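Ethanolamine utilization protein EutJ (Carboxydothermus hydrogenoformans Z-2901, PDB 3H1Q) binds ATP in an actin-like ATPase fold and is assigned to ethanolamine utilization, its precise role there remaining unclear. Local coordinates at residues V41-T45 with P265-L270; A53-K57 with E79-V84. One frame throughout, in Å; residues are numbered along the deposited sequence.

After helix 3-18 and strand 30-34, the chain enters strand 39-45, whose residues 41-45 form one half of contact 1, and then turns back as strand 51-58. Contact 2 closes a short loop of 21 residues, bringing helix 70-87 onto this second strand. Contact 1 closes much later, with 219 residues between its segments, when helix 263-269 near the C terminus returns to strand 39-45, and the smaller loop therefore lies wholly within the larger one. The two strands are antiparallel neighbours in one mixed sheet, joined by probable hydrogen bonds from V44 N to A53 O and from L42 N to A55 O. L42 packs on V84, linking contact 1's strand directly to contact 2's helix.

Contact 1 (V41-T45 with P265-L270); sequences VLVVT and PLGIAL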
# COMPACT_ATOMS: atom_id res chain seq x y z
N VAL A 41 -1.38 8.47 -0.35
CA VAL A 41 -0.38 8.62 0.67
C VAL A 41 0.76 9.42 0.06
O VAL A 41 1.18 9.16 -1.09
CB VAL A 41 0.14 7.24 1.20
CG1 VAL A 41 1.30 7.43 2.24
CG2 VAL A 41 -1.00 6.42 1.80
N LEU A 42 1.25 10.37 0.84
CA LEU A 42 2.43 11.11 0.47
C LEU A 42 3.42 10.86 1.59
O LEU A 42 3.04 10.94 2.76
CB LEU A 42 2.10 12.60 0.40
CG LEU A 42 3.29 13.54 0.53
CD1 LEU A 42 3.86 13.80 -0.85
CD2 LEU A 42 2.83 14.81 1.14
N VAL A 43 4.67 10.58 1.22
CA VAL A 43 5.72 10.17 2.13
C VAL A 43 7.05 10.90 1.83
O VAL A 43 7.45 11.02 0.66
CB VAL A 43 5.90 8.63 2.05
CG1 VAL A 43 7.14 8.13 2.78
CG2 VAL A 43 4.64 7.92 2.61
N VAL A 44 7.72 11.40 2.88
CA VAL A 44 9.02 12.03 2.76
C VAL A 44 10.05 11.27 3.58
O VAL A 44 9.77 10.84 4.69
CB VAL A 44 9.01 13.52 3.26
CG1 VAL A 44 10.38 14.17 3.06
CG2 VAL A 44 7.96 14.35 2.57
N THR A 45 11.27 11.14 3.05
CA THR A 45 12.35 10.49 3.79
C THR A 45 13.65 11.24 3.56
O THR A 45 13.78 11.94 2.57
CB THR A 45 12.62 9.05 3.30
OG1 THR A 45 13.38 9.10 2.09
CG2 THR A 45 11.34 8.25 3.06
N PRO A 265 3.95 2.65 -0.20
CA PRO A 265 4.21 4.08 -0.09
C PRO A 265 5.67 4.39 0.31
O PRO A 265 6.35 5.17 -0.39
CB PRO A 265 3.21 4.52 0.96
CG PRO A 265 2.07 3.58 0.79
CD PRO A 265 2.67 2.27 0.43
N LEU A 266 6.17 3.75 1.37
CA LEU A 266 7.53 4.00 1.80
C LEU A 266 8.47 3.61 0.71
O LEU A 266 9.52 4.23 0.55
CB LEU A 266 7.87 3.21 3.06
CG LEU A 266 9.36 3.14 3.44
CD1 LEU A 266 9.93 4.47 3.92
CD2 LEU A 266 9.59 2.06 4.49
N GLY A 267 8.12 2.57 -0.03
CA GLY A 267 8.99 2.09 -1.12
C GLY A 267 9.12 3.10 -2.27
O GLY A 267 10.21 3.35 -2.76
N ILE A 268 7.99 3.68 -2.68
CA ILE A 268 8.00 4.70 -3.71
C ILE A 268 8.91 5.85 -3.30
O ILE A 268 9.87 6.19 -4.02
CB ILE A 268 6.59 5.22 -3.98
CG1 ILE A 268 5.71 4.12 -4.55
CG2 ILE A 268 6.65 6.30 -5.01
CD1 ILE A 268 4.26 4.40 -4.43
N ALA A 269 8.65 6.42 -2.12
CA ALA A 269 9.50 7.49 -1.62
C ALA A 269 10.98 7.14 -1.76
O ALA A 269 11.81 8.03 -1.91
CB ALA A 269 9.16 7.82 -0.19
N LEU A 270 11.33 5.86 -1.76
CA LEU A 270 12.73 5.50 -1.86
C LEU A 270 13.33 5.83 -3.21
O LEU A 270 14.57 5.84 -3.38
CB LEU A 270 12.94 4.04 -1.51
CG LEU A 270 12.86 3.78 -0.01
CD1 LEU A 270 13.57 2.47 0.28
CD2 LEU A 270 13.50 4.94 0.79
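Strand 41-45 and the 265-270 segment, from the helix near the C terminus, cross at -50° with their axes 7.7 Å apart, and the CA atoms of V43 and A269 come within 6.0 Å of each other. No hydrogen bond spans the contact, which is held by methyl groups of V41, V43 and T45 against the P265 ring, the A269 methyl and the end of L266. P265 lies between the two valines: its CB meets V41 CG1 at 3.7 Å and V43 CG2 at 4.0 Å. V43 thus serves two partners, one with each methyl. Its CG1, anti to the backbone N (chi1 169°), is directed at the methyl of A269, with CG1 to CB 3.6 Å. The same A269 CB also touches T45 CG2 at 3.9 Å, so the small alanine lets the helix come close to the strand. T45 CG2 meets L266 CD1 at 4.1 Å, the two side chains at about a right angle; although L266 leaves the helix pointing away, its end swings back to the strand. The side chain of P265 is about 5 Å from the bound ATP, placing this packing beside the nucleotide site of the actin-like fold. Behind the strand, L42 and V44 turn to helix 70-87, so that this strand has a helix on each face, while I268 reaches A96 and A98 of strand 94-98.

Contact 2 (A53-K57 with E79-V84); sequences AGALK and ELKAKV
A55 of strand 53-57 puts its methyl against three side chains of helix 79-84, which runs roughly antiparallel to the strand, at 145°, with the axes 7.9 Å apart. A55 CB touches L80 CD2 at 3.7 Å, K83 CE at 3.8 Å and V84 CG2 at 4.0 Å. V84 spreads its two methyls along one face of the strand: CG2 rests over the backbone of G54 and on A55, and CG1, anti to the backbone N (chi1 158°), meets A53 CB at 3.7 Å. L80 CD2 extends along the backbone to L56 and K57. This closely packed end is buried and lets the helix cover one face of the mixed sheet in the actin-like ATPase fold, at its outermost strand 51-58; L80 and V84 also reach the adjoining strand 39-45, touching I40 and L42. Toward solvent the contact becomes polar and more open. The K57 side chain bends at chi2 and chi4 and crosses E79 at about a right angle, giving a salt bridge of 3.0 Å from NZ to E79 OE2. NZ comes to the syn side of the oxygen, 25° out of the carboxylate plane. Were E79 replaced by an alanine, the K57 ammonium would probably lose this mate and its long chain be freer to swing into solvent. K83 contributes only its CE methylene to A55, its NZ being engaged in a salt bridge with E20.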
# COMPACT_ATOMS: atom_id res chain seq x y z
N ALA A 53 8.33 12.59 7.06
CA ALA A 53 6.96 13.11 7.09
C ALA A 53 6.03 12.26 6.27
O ALA A 53 6.48 11.55 5.36
CB ALA A 53 6.95 14.54 6.53
N GLY A 54 4.73 12.36 6.56
CA GLY A 54 3.73 11.72 5.72
C GLY A 54 2.30 12.10 6.01
O GLY A 54 1.96 12.50 7.11
N ALA A 55 1.44 11.96 4.99
CA ALA A 55 0.01 12.22 5.15
C ALA A 55 -0.75 11.22 4.31
O ALA A 55 -0.18 10.64 3.35
CB ALA A 55 -0.33 13.63 4.71
N LEU A 56 -2.02 11.03 4.67
CA LEU A 56 -2.87 10.07 3.99
C LEU A 56 -4.32 10.55 3.87
O LEU A 56 -4.95 10.95 4.87
CB LEU A 56 -2.84 8.74 4.76
CG LEU A 56 -3.73 7.58 4.30
CD1 LEU A 56 -3.12 6.36 4.86
CD2 LEU A 56 -5.14 7.70 4.81
N LYS A 57 -4.89 10.46 2.68
CA LYS A 57 -6.35 10.68 2.56
C LYS A 57 -7.05 9.43 2.04
O LYS A 57 -6.58 8.75 1.12
CB LYS A 57 -6.69 11.93 1.69
CG LYS A 57 -8.15 12.49 1.82
CD LYS A 57 -8.33 13.36 3.09
CE LYS A 57 -9.76 13.83 3.32
NZ LYS A 57 -10.15 14.94 2.39
N GLU A 79 -3.57 18.87 -1.16
CA GLU A 79 -3.85 19.14 0.26
C GLU A 79 -2.84 18.44 1.19
O GLU A 79 -2.47 18.97 2.25
CB GLU A 79 -5.33 18.90 0.62
CG GLU A 79 -5.76 17.46 0.92
CD GLU A 79 -7.29 17.21 0.66
OE1 GLU A 79 -7.77 17.37 -0.52
OE2 GLU A 79 -8.00 16.85 1.64
N LEU A 80 -2.37 17.26 0.75
CA LEU A 80 -1.36 16.51 1.46
C LEU A 80 -0.04 17.26 1.44
O LEU A 80 0.51 17.56 2.51
CB LEU A 80 -1.19 15.11 0.86
CG LEU A 80 -2.41 14.20 0.85
CD1 LEU A 80 -2.03 12.89 0.25
CD2 LEU A 80 -3.03 13.99 2.23
N LYS A 81 0.45 17.60 0.24
CA LYS A 81 1.67 18.38 0.09
C LYS A 81 1.69 19.58 1.02
O LYS A 81 2.72 19.91 1.59
CB LYS A 81 1.84 18.89 -1.32
CG LYS A 81 3.22 19.40 -1.60
CD LYS A 81 3.44 19.55 -3.09
CE LYS A 81 3.40 21.00 -3.52
NZ LYS A 81 4.71 21.66 -3.31
N ALA A 82 0.54 20.21 1.19
CA ALA A 82 0.49 21.40 2.01
C ALA A 82 0.53 21.05 3.46
O ALA A 82 1.12 21.76 4.25
CB ALA A 82 -0.72 22.20 1.70
N LYS A 83 -0.11 19.95 3.84
CA LYS A 83 -0.15 19.59 5.25
C LYS A 83 1.26 19.32 5.69
O LYS A 83 1.74 19.85 6.70
CB LYS A 83 -1.00 18.35 5.52
CG LYS A 83 -0.96 17.95 7.00
CD LYS A 83 -2.21 17.28 7.54
CE LYS A 83 -2.51 16.00 6.80
NZ LYS A 83 -3.73 15.33 7.34
N VAL A 84 1.93 18.47 4.90
CA VAL A 84 3.26 18.03 5.20
C VAL A 84 4.15 19.25 5.20
O VAL A 84 4.99 19.43 6.10
CB VAL A 84 3.72 16.95 4.21
CG1 VAL A 84 5.24 16.85 4.15
CG2 VAL A 84 3.11 15.62 4.61